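Local coordinates for protein D-alanyl-D-alanine carboxypeptidase (Enterococcus faecalis V583, PDB 5ZHF) that removes the C-terminal D-alanine from peptidoglycan-type pentapeptides as a zinc-dependent carboxypeptidase associated with vancomycin resistance, at residues Trp41-Val46 / Arg195-Glu200; Gly88-Val93 / Gly152-Gly157; Glu109-Tyr114 / Ala126-Trp131. All coordinates share one frame; numbering follows the deposited sequence.

Interaction 1 of 3, residues Trp41-Val46 / Arg195-Glu200; sequences WSLILV and RYVGIE
Ile-44 O is gripped end-on by both terminal nitrogens of Arg-195, NH1 at 2.9 Å and NH2 at 2.8 Å. Here the N-terminal loop crosses the end of strand 193-196 of the central antiparallel sheet, where the chain passes into helix 199-208. Both donors lie in one plane with their acceptor: NH1 meets Ile-44 O almost head-on along the C=O bond, while NH2 uses a lone pair. NH2 also reaches Ser-42 O at 2.8 Å, approaching from above that carbonyl's plane. Arginine suits the place because one flat group can serve several main-chain oxygens at once. NE turns back on its own strand and bonds Tyr-196 O at 2.8 Å, which helps fix the rotation of the guanidinium, and NH1 has a further salt bridge to Glu-139. The bend at chi2 (61°) in an otherwise extended chain carries the group to the loop. His-193, two residues earlier, is a zinc ligand, so the contact ties the loop to the strand that carries it.

Apolar contacts lie about the Ser-42 hydroxyl. CH2 of Trp-41 rests 3.7 Å from CE2 of Tyr-196, the two rings nearly parallel but slid so far that they barely overlap. Away from the rings, CD2 of Leu-43 touches CB of Val-197. Gly-198, at the N-cap of the helix, has backbone angles at which a CB would collide with the preceding carbonyl. That carbonyl, Val-197 O, accepts a hydrogen bond from buried Ser-42, whose OG lies 2.7 Å away, above the carbonyl plane.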
ATOM      1  N   TRP A  41       4.476   6.501 -15.528  1.00 26.49           N
ATOM      2  CA  TRP A  41       3.162   6.434 -14.894  1.00 24.87           C
ATOM      3  C   TRP A  41       3.184   5.651 -13.573  1.00 22.24           C
ATOM      4  O   TRP A  41       2.546   6.069 -12.630  1.00 23.10           O
ATOM      5  CB  TRP A  41       2.116   5.809 -15.840  1.00 24.14           C
ATOM      6  CG  TRP A  41       2.344   4.371 -16.080  1.00 24.27           C
ATOM      7  CD1 TRP A  41       3.193   3.819 -16.972  1.00 24.60           C
ATOM      8  CD2 TRP A  41       1.735   3.281 -15.380  1.00 23.81           C
ATOM      9  NE1 TRP A  41       3.174   2.464 -16.880  1.00 24.75           N
ATOM     10  CE2 TRP A  41       2.287   2.098 -15.902  1.00 25.43           C
ATOM     11  CE3 TRP A  41       0.796   3.196 -14.356  1.00 25.13           C
ATOM     12  CZ2 TRP A  41       1.908   0.827 -15.460  1.00 26.07           C
ATOM     13  CZ3 TRP A  41       0.423   1.925 -13.914  1.00 24.36           C
ATOM     14  CH2 TRP A  41       0.989   0.774 -14.449  1.00 25.31           C
ATOM     15  N   SER A  42       3.974   4.591 -13.513  1.00 20.54           N
ATOM     16  CA  SER A  42       3.940   3.664 -12.352  1.00 21.06           C
ATOM     17  C   SER A  42       4.803   4.177 -11.206  1.00 20.39           C
ATOM     18  O   SER A  42       4.824   3.589 -10.117  1.00 19.82           O
ATOM     19  CB  SER A  42       4.355   2.258 -12.759  1.00 21.43           C
ATOM     20  OG  SER A  42       5.701   2.171 -13.209  1.00 23.22           O
ATOM     21  N   LEU A  43       5.526   5.266 -11.452  1.00 19.89           N
ATOM     22  CA  LEU A  43       6.421   5.836 -10.448  1.00 21.50           C
ATOM     23  C   LEU A  43       5.856   7.100  -9.802  1.00 21.14           C
ATOM     24  O   LEU A  43       6.576   7.783  -9.056  1.00 22.28           O
ATOM     25  CB  LEU A  43       7.789   6.131 -11.071  1.00 22.49           C
ATOM     26  CG  LEU A  43       8.699   4.943 -11.309  1.00 25.95           C
ATOM     27  CD1 LEU A  43       9.989   5.445 -11.958  1.00 28.86           C
ATOM     28  CD2 LEU A  43       9.001   4.203 -10.013  1.00 26.17           C
ATOM     29  N   ILE A  44       4.580   7.403 -10.041  1.00 21.98           N
ATOM     30  CA  ILE A  44       3.937   8.539  -9.430  1.00 21.61           C
ATOM     31  C   ILE A  44       4.066   8.528  -7.892  1.00 23.52           C
ATOM     32  O   ILE A  44       3.866   7.494  -7.255  1.00 20.64           O
ATOM     33  CB  ILE A  44       2.463   8.699  -9.879  1.00 22.69           C
ATOM     34  CG1 ILE A  44       1.914  10.042  -9.383  1.00 24.32           C
ATOM     35  CG2 ILE A  44       1.600   7.519  -9.440  1.00 21.77           C
ATOM     36  CD1 ILE A  44       0.546  10.400  -9.947  1.00 24.38           C
ATOM     37  N   LEU A  45       4.495   9.654  -7.335  1.00 23.02           N
ATOM     38  CA  LEU A  45       4.671   9.793  -5.905  1.00 23.35           C
ATOM     39  C   LEU A  45       3.441  10.406  -5.265  1.00 22.99           C
ATOM     40  O   LEU A  45       3.049  11.534  -5.594  1.00 23.73           O
ATOM     41  CB  LEU A  45       5.919  10.633  -5.620  1.00 23.96           C
ATOM     42  CG  LEU A  45       6.304  10.771  -4.143  1.00 25.25           C
ATOM     43  CD1 LEU A  45       6.507   9.404  -3.493  1.00 24.97           C
ATOM     44  CD2 LEU A  45       7.564  11.615  -3.984  1.00 25.71           C
ATOM     45  N   VAL A  46       2.812   9.659  -4.338  1.00 24.32           N
ATOM     46  CA  VAL A  46       1.689  10.156  -3.549  1.00 24.00           C
ATOM     47  C   VAL A  46       2.030   9.980  -2.073  1.00 25.35           C
ATOM     48  O   VAL A  46       2.290   8.872  -1.609  1.00 24.41           O
ATOM     49  CB  VAL A  46       0.349   9.453  -3.885  1.00 25.34           C
ATOM     50  CG1 VAL A  46      -0.762   9.892  -2.941  1.00 25.56           C
ATOM     51  CG2 VAL A  46      -0.025   9.769  -5.325  1.00 25.38           C
ATOM     52  N   ARG A 195       2.692  -1.531  -3.076  1.00 17.38           N
ATOM     53  CA  ARG A 195       2.518  -0.500  -4.121  1.00 17.07           C
ATOM     54  C   ARG A 195       3.136  -1.011  -5.398  1.00 16.86           C
ATOM     55  O   ARG A 195       4.283  -1.480  -5.391  1.00 17.00           O
ATOM     56  CB  ARG A 195       3.209   0.796  -3.679  1.00 18.09           C
ATOM     57  CG  ARG A 195       3.513   1.826  -4.761  1.00 18.03           C
ATOM     58  CD  ARG A 195       2.278   2.347  -5.479  1.00 17.89           C
ATOM     59  NE  ARG A 195       2.732   3.041  -6.678  1.00 18.85           N
ATOM     60  CZ  ARG A 195       3.075   4.310  -6.770  1.00 19.82           C
ATOM     61  NH1 ARG A 195       2.941   5.148  -5.744  1.00 19.28           N
ATOM     62  NH2 ARG A 195       3.516   4.765  -7.949  1.00 18.56           N
ATOM     63  N   TYR A 196       2.383  -0.932  -6.493  1.00 17.15           N
ATOM     64  CA  TYR A 196       2.917  -1.280  -7.793  1.00 18.22           C
ATOM     65  C   TYR A 196       3.748  -0.113  -8.347  1.00 17.61           C
ATOM     66  O   TYR A 196       3.231   0.998  -8.513  1.00 17.81           O
ATOM     67  CB  TYR A 196       1.817  -1.583  -8.790  1.00 17.32           C
ATOM     68  CG  TYR A 196       2.381  -2.039 -10.120  1.00 18.84           C
ATOM     69  CD1 TYR A 196       2.866  -3.333 -10.285  1.00 19.95           C
ATOM     70  CD2 TYR A 196       2.490  -1.144 -11.197  1.00 19.69           C
ATOM     71  CE1 TYR A 196       3.393  -3.756 -11.499  1.00 22.42           C
ATOM     72  CE2 TYR A 196       3.017  -1.558 -12.416  1.00 21.17           C
ATOM     73  CZ  TYR A 196       3.468  -2.844 -12.567  1.00 21.90           C
ATOM     74  OH  TYR A 196       3.973  -3.271 -13.779  1.00 23.68           O
ATOM     75  N   VAL A 197       5.010  -0.411  -8.639  1.00 18.43           N
ATOM     76  CA  VAL A 197       5.893   0.508  -9.390  1.00 19.35           C
ATOM     77  C   VAL A 197       6.463  -0.075 -10.690  1.00 20.22           C
ATOM     78  O   VAL A 197       7.137   0.656 -11.459  1.00 21.80           O
ATOM     79  CB  VAL A 197       7.035   0.984  -8.492  1.00 18.80           C
ATOM     80  CG1 VAL A 197       6.493   1.849  -7.379  1.00 18.55           C
ATOM     81  CG2 VAL A 197       7.862  -0.180  -7.963  1.00 19.43           C
ATOM     82  N   GLY A 198       6.248  -1.373 -10.937  1.00 18.96           N
ATOM     83  CA  GLY A 198       6.830  -2.089 -12.071  1.00 19.91           C
ATOM     84  C   GLY A 198       8.056  -2.844 -11.660  1.00 19.18           C
ATOM     85  O   GLY A 198       8.719  -2.508 -10.675  1.00 20.45           O
ATOM     86  N   ILE A 199       8.366  -3.885 -12.420  1.00 22.53           N
ATOM     87  CA  ILE A 199       9.400  -4.837 -12.058  1.00 23.64           C
ATOM     88  C   ILE A 199      10.784  -4.180 -12.011  1.00 24.78           C
ATOM     89  O   ILE A 199      11.536  -4.418 -11.085  1.00 24.39           O
ATOM     90  CB  ILE A 199       9.359  -6.076 -12.988  1.00 25.15           C
ATOM     91  CG1 ILE A 199       8.063  -6.876 -12.717  1.00 26.11           C
ATOM     92  CG2 ILE A 199      10.560  -6.980 -12.771  1.00 25.50           C
ATOM     93  CD1 ILE A 199       7.672  -7.887 -13.770  1.00 28.55           C
ATOM     94  N   GLU A 200      11.079  -3.320 -12.987  1.00 26.32           N
ATOM     95  CA  GLU A 200      12.402  -2.653 -13.058  1.00 27.59           C
ATOM     96  C   GLU A 200      12.710  -1.866 -11.785  1.00 25.47           C
ATOM     97  O   GLU A 200      13.719  -2.098 -11.128  1.00 26.28           O
ATOM     98  CB  GLU A 200      12.454  -1.723 -14.273  1.00 32.23           C
ATOM     99  CG  GLU A 200      13.802  -1.068 -14.531  1.00 37.20           C
ATOM    100  CD  GLU A 200      13.794  -0.265 -15.824  1.00 42.49           C
ATOM    101  OE1 GLU A 200      13.780   0.981 -15.749  1.00 48.56           O
ATOM    102  OE2 GLU A 200      13.773  -0.880 -16.911  1.00 47.10           O
TER

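Interaction 2 of 3, residues Gly88-Val93 / Gly152-Gly157; sequences GVYPIV and GIHSTG
Ser-155 OG takes the backbone N-H of Tyr-90, with OG 2.9 Å from Tyr-90 N, and around this bond lies the tight part of a surface contact. It joins the turn that follows a Schellman motif, which ends helix 74-86 with Gly-88 at its C-prime position, to the loop between strand 145-150 and helix 157-167. The positive phi of Gly-88 (71°) is one that glycine adopts easily. Serine suits its buried place because a hydroxyl one carbon from the backbone can meet a main-chain N-H where the two loops run close, and its OG lies beside the Tyr-90 ring, near the ring plane. CB of His-154 packs closely here too, 3.5 Å from ring atom CD1 of Tyr-90.

Farther out the contact loosens. CG of His-154 lies over one face of the phenol ring, offset toward its rim, with the ring planes oblique at 43°. His-154 is exposed, and its ND1 is held by Asp-151, which also accepts the backbone N-H of Ser-155. On the Gly-88 side a water bridges the segments, donating to Gly-88 O at 2.9 Å and lying 2.7 Å from Ser-155 OG.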
ATOM      1  N   GLY A  88       2.272 -22.366  -1.285  1.00 21.55           N
ATOM      2  CA  GLY A  88       1.416 -22.653  -0.124  1.00 22.68           C
ATOM      3  C   GLY A  88       1.080 -21.450   0.744  1.00 22.68           C
ATOM      4  O   GLY A  88       0.732 -21.598   1.929  1.00 23.98           O
ATOM      5  N   VAL A  89       1.148 -20.249   0.162  1.00 20.36           N
ATOM      6  CA  VAL A  89       0.879 -19.014   0.882  1.00 20.06           C
ATOM      7  C   VAL A  89      -0.389 -18.420   0.266  1.00 19.45           C
ATOM      8  O   VAL A  89      -0.475 -18.274  -0.947  1.00 18.38           O
ATOM      9  CB  VAL A  89       2.083 -18.048   0.759  1.00 20.74           C
ATOM     10  CG1 VAL A  89       1.722 -16.685   1.312  1.00 21.26           C
ATOM     11  CG2 VAL A  89       3.285 -18.621   1.492  1.00 20.89           C
ATOM     12  N   TYR A  90      -1.409 -18.136   1.086  1.00 19.56           N
ATOM     13  CA  TYR A  90      -2.745 -17.806   0.576  1.00 20.41           C
ATOM     14  C   TYR A  90      -3.193 -16.392   0.965  1.00 20.15           C
ATOM     15  O   TYR A  90      -3.721 -16.175   2.062  1.00 21.96           O
ATOM     16  CB  TYR A  90      -3.750 -18.867   1.077  1.00 22.89           C
ATOM     17  CG  TYR A  90      -3.508 -20.162   0.363  1.00 23.55           C
ATOM     18  CD1 TYR A  90      -2.545 -21.052   0.831  1.00 26.48           C
ATOM     19  CD2 TYR A  90      -4.170 -20.454  -0.818  1.00 28.27           C
ATOM     20  CE1 TYR A  90      -2.287 -22.231   0.159  1.00 27.67           C
ATOM     21  CE2 TYR A  90      -3.912 -21.627  -1.508  1.00 29.95           C
ATOM     22  CZ  TYR A  90      -2.967 -22.496  -1.019  1.00 30.50           C
ATOM     23  OH  TYR A  90      -2.726 -23.672  -1.709  1.00 36.91           O
ATOM     24  N   PRO A  91      -2.924 -15.397   0.096  1.00 19.07           N
ATOM     25  CA  PRO A  91      -3.277 -14.027   0.442  1.00 19.42           C
ATOM     26  C   PRO A  91      -4.665 -13.615  -0.031  1.00 17.84           C
ATOM     27  O   PRO A  91      -5.285 -14.300  -0.844  1.00 18.73           O
ATOM     28  CB  PRO A  91      -2.195 -13.181  -0.278  1.00 19.32           C
ATOM     29  CG  PRO A  91      -1.686 -14.070  -1.368  1.00 20.40           C
ATOM     30  CD  PRO A  91      -2.126 -15.472  -1.138  1.00 20.14           C
ATOM     31  N   ILE A  92      -5.118 -12.474   0.457  1.00 17.96           N
ATOM     32  CA  ILE A  92      -6.339 -11.828  -0.016  1.00 18.47           C
ATOM     33  C   ILE A  92      -6.050 -10.341  -0.165  1.00 18.00           C
ATOM     34  O   ILE A  92      -5.178  -9.798   0.532  1.00 17.10           O
ATOM     35  CB  ILE A  92      -7.531 -12.007   0.967  1.00 19.71           C
ATOM     36  CG1 ILE A  92      -7.224 -11.357   2.328  1.00 20.62           C
ATOM     37  CG2 ILE A  92      -7.864 -13.491   1.170  1.00 20.75           C
ATOM     38  CD1 ILE A  92      -8.440 -11.281   3.256  1.00 23.85           C
ATOM     39  N   VAL A  93      -6.817  -9.686  -1.021  1.00 17.77           N
ATOM     40  CA  VAL A  93      -6.757  -8.229  -1.141  1.00 18.30           C
ATOM     41  C   VAL A  93      -7.783  -7.666  -0.169  1.00 17.99           C
ATOM     42  O   VAL A  93      -8.992  -7.669  -0.437  1.00 19.91           O
ATOM     43  CB  VAL A  93      -7.024  -7.736  -2.565  1.00 19.78           C
ATOM     44  CG1 VAL A  93      -6.988  -6.195  -2.607  1.00 20.22           C
ATOM     45  CG2 VAL A  93      -6.032  -8.340  -3.562  1.00 21.22           C
ATOM     46  N   GLY A 152      -6.269 -16.527   6.473  1.00 26.71           N
ATOM     47  CA  GLY A 152      -6.530 -16.870   7.881  1.00 29.68           C
ATOM     48  C   GLY A 152      -6.526 -18.366   8.099  1.00 32.04           C
ATOM     49  O   GLY A 152      -5.817 -18.874   8.999  1.00 32.47           O
ATOM     50  N   ILE A 153      -7.298 -19.063   7.261  1.00 30.68           N
ATOM     51  CA  ILE A 153      -7.466 -20.516   7.346  1.00 33.40           C
ATOM     52  C   ILE A 153      -6.309 -21.364   6.818  1.00 32.83           C
ATOM     53  O   ILE A 153      -6.033 -22.386   7.404  1.00 33.31           O
ATOM     54  CB  ILE A 153      -8.809 -20.996   6.737  1.00 37.14           C
ATOM     55  CG1 ILE A 153      -8.956 -20.632   5.260  1.00 40.64           C
ATOM     56  CG2 ILE A 153      -9.986 -20.447   7.557  1.00 38.54           C
ATOM     57  CD1 ILE A 153     -10.197 -21.205   4.607  1.00 43.33           C
ATOM     58  N   HIS A 154      -5.637 -20.943   5.743  1.00 28.70           N
ATOM     59  CA  HIS A 154      -4.457 -21.663   5.220  1.00 28.10           C
ATOM     60  C   HIS A 154      -3.146 -21.009   5.615  1.00 26.63           C
ATOM     61  O   HIS A 154      -2.145 -21.706   5.761  1.00 29.22           O
ATOM     62  CB  HIS A 154      -4.488 -21.799   3.705  1.00 29.59           C
ATOM     63  CG  HIS A 154      -5.684 -22.518   3.193  1.00 30.86           C
ATOM     64  ND1 HIS A 154      -6.748 -21.863   2.609  1.00 31.98           N
ATOM     65  CD2 HIS A 154      -5.997 -23.836   3.189  1.00 31.47           C
ATOM     66  CE1 HIS A 154      -7.666 -22.750   2.265  1.00 33.27           C
ATOM     67  NE2 HIS A 154      -7.231 -23.954   2.601  1.00 33.09           N
ATOM     68  N   SER A 155      -3.149 -19.682   5.774  1.00 24.25           N
ATOM     69  CA  SER A 155      -1.957 -18.929   6.127  1.00 23.70           C
ATOM     70  C   SER A 155      -2.258 -17.924   7.234  1.00 21.68           C
ATOM     71  O   SER A 155      -3.387 -17.412   7.320  1.00 23.89           O
ATOM     72  CB  SER A 155      -1.440 -18.189   4.876  1.00 24.08           C
ATOM     73  OG  SER A 155      -1.150 -19.095   3.802  1.00 23.42           O
ATOM     74  N   THR A 156      -1.251 -17.627   8.053  1.00 22.92           N
ATOM     75  CA  THR A 156      -1.291 -16.542   9.022  1.00 25.15           C
ATOM     76  C   THR A 156      -0.813 -15.246   8.367  1.00 25.46           C
ATOM     77  O   THR A 156      -0.118 -15.291   7.342  1.00 24.72           O
ATOM     78  CB  THR A 156      -0.330 -16.770  10.191  1.00 26.14           C
ATOM     79  OG1 THR A 156       1.015 -16.891   9.697  1.00 28.33           O
ATOM     80  CG2 THR A 156      -0.711 -18.030  10.977  1.00 27.52           C
ATOM     81  N   GLY A 157      -1.144 -14.119   8.997  1.00 26.21           N
ATOM     82  CA  GLY A 157      -0.671 -12.791   8.565  1.00 27.40           C
ATOM     83  C   GLY A 157       0.830 -12.749   8.371  1.00 29.33           C
ATOM     84  O   GLY A 157       1.316 -12.338   7.310  1.00 27.33           O
TER
HETATM   85  O   HOH W   1       1.116 -20.313   4.520  1.00 31.08           O

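Interaction 3 of 3, residues Glu109-Tyr114 / Ala126-Trp131; sequences EKVAEY and AEAETW
This is a helix-helix contact within the hairpin formed by helices 100-116 and 121-128, extended by the turn that leads into the substrate-binding residues Trp-131, Val-132 and Ala-133. The closest approach of the backbones is at Val-111 and Ala-128, where the CA atoms are 5.4 Å apart. Such closeness calls for a small side chain: CB of Ala-128 packs 3.6 Å from CG2 of Val-111 and also meets CG of Lys-110, whose aliphatic part supplies apolar surface.

Tyr-114 spans the contact. Glu-127 lays its CG methylene over one face of the phenol ring, 3.6 Å from the centroid, in a CH-pi contact. A bend at chi2 (65°) turns the rest of the glutamate chain, and its carboxylate plane stands 46° from the ring. At the far end of the tyrosine, OH accepts the indole N-H of Trp-131, with NE1 2.9 Å away. The N-H points somewhat off the oxygen (133°), and the hydroxyl is tilted out of the indole plane. Tyrosine fits because its length carries a polar group from one helix to the tryptophan beyond the other. The bond is consistent with steadying a substrate-binding residue whose side chain lies about 3 Å from that of Glu-190, the probable proton donor and acceptor.

Lys-110 bends twice and brings NZ to OE1 of Glu-113, forming a salt bridge of 2.6 Å; NZ also bonds a tetraethylene glycol, probably from the crystallisation liquor, and its distance from the indole leaves at most a weak cation-pi attraction. Val-111 and Tyr-114 also touch Ala-124, one turn before Ala-128, Tyr-119 meets the Tyr-114 ring edge-to-face in the connection between the helices, and Thr-130 is hydrogen-bonded to Ser-188 in the loop preceding strand 193-196.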
ATOM      1  N   GLU A 109     -12.117   6.589  11.568  1.00 25.48           N
ATOM      2  CA  GLU A 109     -12.176   5.408  12.437  1.00 27.17           C
ATOM      3  C   GLU A 109     -10.865   5.222  13.205  1.00 24.57           C
ATOM      4  O   GLU A 109     -10.893   4.865  14.382  1.00 24.54           O
ATOM      5  CB  GLU A 109     -12.587   4.144  11.658  1.00 31.30           C
ATOM      6  CG  GLU A 109     -14.084   4.167  11.344  1.00 36.36           C
ATOM      7  CD  GLU A 109     -14.606   3.005  10.500  1.00 45.59           C
ATOM      8  OE1 GLU A 109     -15.682   2.432  10.868  1.00 47.00           O
ATOM      9  OE2 GLU A 109     -13.970   2.678   9.460  1.00 51.21           O
ATOM     10  N   LYS A 110      -9.731   5.498  12.562  1.00 22.53           N
ATOM     11  CA  LYS A 110      -8.424   5.445  13.244  1.00 23.14           C
ATOM     12  C   LYS A 110      -8.301   6.551  14.289  1.00 23.23           C
ATOM     13  O   LYS A 110      -7.777   6.290  15.384  1.00 23.21           O
ATOM     14  CB  LYS A 110      -7.254   5.514  12.250  1.00 24.01           C
ATOM     15  CG  LYS A 110      -5.855   5.263  12.826  1.00 26.07           C
ATOM     16  CD  LYS A 110      -5.669   3.914  13.509  1.00 28.55           C
ATOM     17  CE  LYS A 110      -5.821   2.718  12.580  1.00 31.50           C
ATOM     18  NZ  LYS A 110      -6.059   1.450  13.339  1.00 33.19           N
ATOM     19  N   VAL A 111      -8.766   7.756  13.962  1.00 22.69           N
ATOM     20  CA  VAL A 111      -8.789   8.879  14.927  1.00 23.41           C
ATOM     21  C   VAL A 111      -9.622   8.477  16.168  1.00 24.72           C
ATOM     22  O   VAL A 111      -9.188   8.642  17.313  1.00 23.86           O
ATOM     23  CB  VAL A 111      -9.320  10.181  14.283  1.00 23.86           C
ATOM     24  CG1 VAL A 111      -9.580  11.277  15.336  1.00 25.33           C
ATOM     25  CG2 VAL A 111      -8.345  10.711  13.222  1.00 24.18           C
ATOM     26  N   ALA A 112     -10.780   7.869  15.934  1.00 24.55           N
ATOM     27  CA  ALA A 112     -11.642   7.423  17.034  1.00 25.32           C
ATOM     28  C   ALA A 112     -10.964   6.373  17.922  1.00 25.65           C
ATOM     29  O   ALA A 112     -11.141   6.391  19.145  1.00 25.79           O
ATOM     30  CB  ALA A 112     -12.961   6.882  16.496  1.00 25.25           C
ATOM     31  N   GLU A 113     -10.230   5.441  17.317  1.00 25.48           N
ATOM     32  CA  GLU A 113      -9.476   4.443  18.089  1.00 26.96           C
ATOM     33  C   GLU A 113      -8.455   5.094  19.016  1.00 25.79           C
ATOM     34  O   GLU A 113      -8.292   4.655  20.156  1.00 25.87           O
ATOM     35  CB  GLU A 113      -8.766   3.443  17.183  1.00 29.45           C
ATOM     36  CG  GLU A 113      -9.692   2.437  16.538  1.00 33.26           C
ATOM     37  CD  GLU A 113      -9.019   1.661  15.411  1.00 38.73           C
ATOM     38  OE1 GLU A 113      -7.772   1.708  15.289  1.00 38.24           O
ATOM     39  OE2 GLU A 113      -9.753   0.993  14.639  1.00 43.89           O
ATOM     40  N   TYR A 114      -7.754   6.112  18.524  1.00 23.86           N
ATOM     41  CA  TYR A 114      -6.833   6.870  19.391  1.00 25.09           C
ATOM     42  C   TYR A 114      -7.558   7.641  20.477  1.00 25.43           C
ATOM     43  O   TYR A 114      -7.128   7.600  21.637  1.00 26.55           O
ATOM     44  CB  TYR A 114      -5.914   7.794  18.586  1.00 26.81           C
ATOM     45  CG  TYR A 114      -4.721   7.042  18.048  1.00 29.22           C
ATOM     46  CD1 TYR A 114      -3.701   6.616  18.911  1.00 30.65           C
ATOM     47  CD2 TYR A 114      -4.619   6.716  16.690  1.00 30.87           C
ATOM     48  CE1 TYR A 114      -2.607   5.904  18.442  1.00 32.34           C
ATOM     49  CE2 TYR A 114      -3.527   6.013  16.205  1.00 31.51           C
ATOM     50  CZ  TYR A 114      -2.523   5.600  17.082  1.00 34.68           C
ATOM     51  OH  TYR A 114      -1.421   4.908  16.615  1.00 36.47           O
ATOM     52  N   ALA A 126      -3.203  13.668  14.564  1.00 36.54           N
ATOM     53  CA  ALA A 126      -1.767  13.606  14.273  1.00 37.41           C
ATOM     54  C   ALA A 126      -1.195  12.192  14.396  1.00 37.71           C
ATOM     55  O   ALA A 126      -0.363  11.775  13.587  1.00 35.16           O
ATOM     56  CB  ALA A 126      -1.004  14.565  15.177  1.00 38.42           C
ATOM     57  N   GLU A 127      -1.652  11.441  15.391  1.00 35.57           N
ATOM     58  CA  GLU A 127      -1.201  10.068  15.553  1.00 37.03           C
ATOM     59  C   GLU A 127      -1.785   9.148  14.469  1.00 33.90           C
ATOM     60  O   GLU A 127      -1.095   8.274  13.969  1.00 31.95           O
ATOM     61  CB  GLU A 127      -1.550   9.560  16.957  1.00 41.04           C
ATOM     62  CG  GLU A 127      -0.716   8.381  17.411  1.00 47.00           C
ATOM     63  CD  GLU A 127       0.747   8.720  17.572  1.00 50.17           C
ATOM     64  OE1 GLU A 127       1.083   9.548  18.447  1.00 52.89           O
ATOM     65  OE2 GLU A 127       1.555   8.151  16.816  1.00 53.67           O
ATOM     66  N   ALA A 128      -3.051   9.355  14.112  1.00 31.74           N
ATOM     67  CA  ALA A 128      -3.714   8.553  13.078  1.00 29.53           C
ATOM     68  C   ALA A 128      -3.032   8.666  11.712  1.00 28.12           C
ATOM     69  O   ALA A 128      -3.016   7.696  10.955  1.00 25.24           O
ATOM     70  CB  ALA A 128      -5.171   8.951  12.944  1.00 29.91           C
ATOM     71  N   GLU A 129      -2.481   9.843  11.420  1.00 29.93           N
ATOM     72  CA  GLU A 129      -1.847  10.118  10.126  1.00 33.13           C
ATOM     73  C   GLU A 129      -0.577   9.277   9.874  1.00 32.09           C
ATOM     74  O   GLU A 129      -0.209   9.050   8.723  1.00 33.57           O
ATOM     75  CB  GLU A 129      -1.549  11.619  10.002  1.00 35.90           C
ATOM     76  CG  GLU A 129      -1.294  12.116   8.592  1.00 41.65           C
ATOM     77  CD  GLU A 129      -1.545  13.610   8.415  1.00 43.92           C
ATOM     78  OE1 GLU A 129      -1.993  14.282   9.373  1.00 44.40           O
ATOM     79  OE2 GLU A 129      -1.309  14.117   7.298  1.00 46.33           O
ATOM     80  N   THR A 130       0.065   8.789  10.937  1.00 31.35           N
ATOM     81  CA  THR A 130       1.201   7.864  10.802  1.00 31.92           C
ATOM     82  C   THR A 130       0.772   6.493  10.281  1.00 30.33           C
ATOM     83  O   THR A 130       1.638   5.687   9.942  1.00 31.78           O
ATOM     84  CB  THR A 130       1.991   7.658  12.122  1.00 34.33           C
ATOM     85  OG1 THR A 130       1.164   7.002  13.103  1.00 35.92           O
ATOM     86  CG2 THR A 130       2.495   8.983  12.677  1.00 34.71           C
ATOM     87  N   TRP A 131      -0.548   6.235  10.246  1.00 26.23           N
ATOM     88  CA  TRP A 131      -1.144   5.002   9.723  1.00 25.95           C
ATOM     89  C   TRP A 131      -2.035   5.167   8.503  1.00 25.87           C
ATOM     90  O   TRP A 131      -1.988   4.341   7.591  1.00 25.48           O
ATOM     91  CB  TRP A 131      -1.994   4.331  10.815  1.00 27.44           C
ATOM     92  CG  TRP A 131      -1.212   3.929  12.033  1.00 27.43           C
ATOM     93  CD1 TRP A 131      -1.183   4.587  13.225  1.00 28.80           C
ATOM     94  CD2 TRP A 131      -0.359   2.785  12.185  1.00 27.70           C
ATOM     95  NE1 TRP A 131      -0.363   3.928  14.111  1.00 30.48           N
ATOM     96  CE2 TRP A 131       0.162   2.826  13.497  1.00 28.34           C
ATOM     97  CE3 TRP A 131       0.038   1.742  11.331  1.00 27.88           C
ATOM     98  CZ2 TRP A 131       1.035   1.840  13.992  1.00 28.84           C
ATOM     99  CZ3 TRP A 131       0.915   0.777  11.813  1.00 28.86           C
ATOM    100  CH2 TRP A 131       1.402   0.838  13.141  1.00 28.52           C
TER

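How the interactions relate
The three contacts lie apart, with centres 25 to 27 Å from one another and no touching atoms. They are nested along the chain: interaction 1 joins the N-terminal loop to the end of strand 193-196, interaction 2 lies inside that span, and interaction 3 lies inside the span of interaction 2. Interactions 1 and 2 reach the same four-stranded antiparallel sheet, through strands 193-196 and 91-95. Interaction 3 belongs to the helices that follow strand 91-95, across the chain's centre from interaction 1. Interactions 1 and 3 each come near the zinc site, the side chains of Arg-195 and Trp-131 lying about 9 Å from the metal, whereas interaction 2 is surface packing away from it.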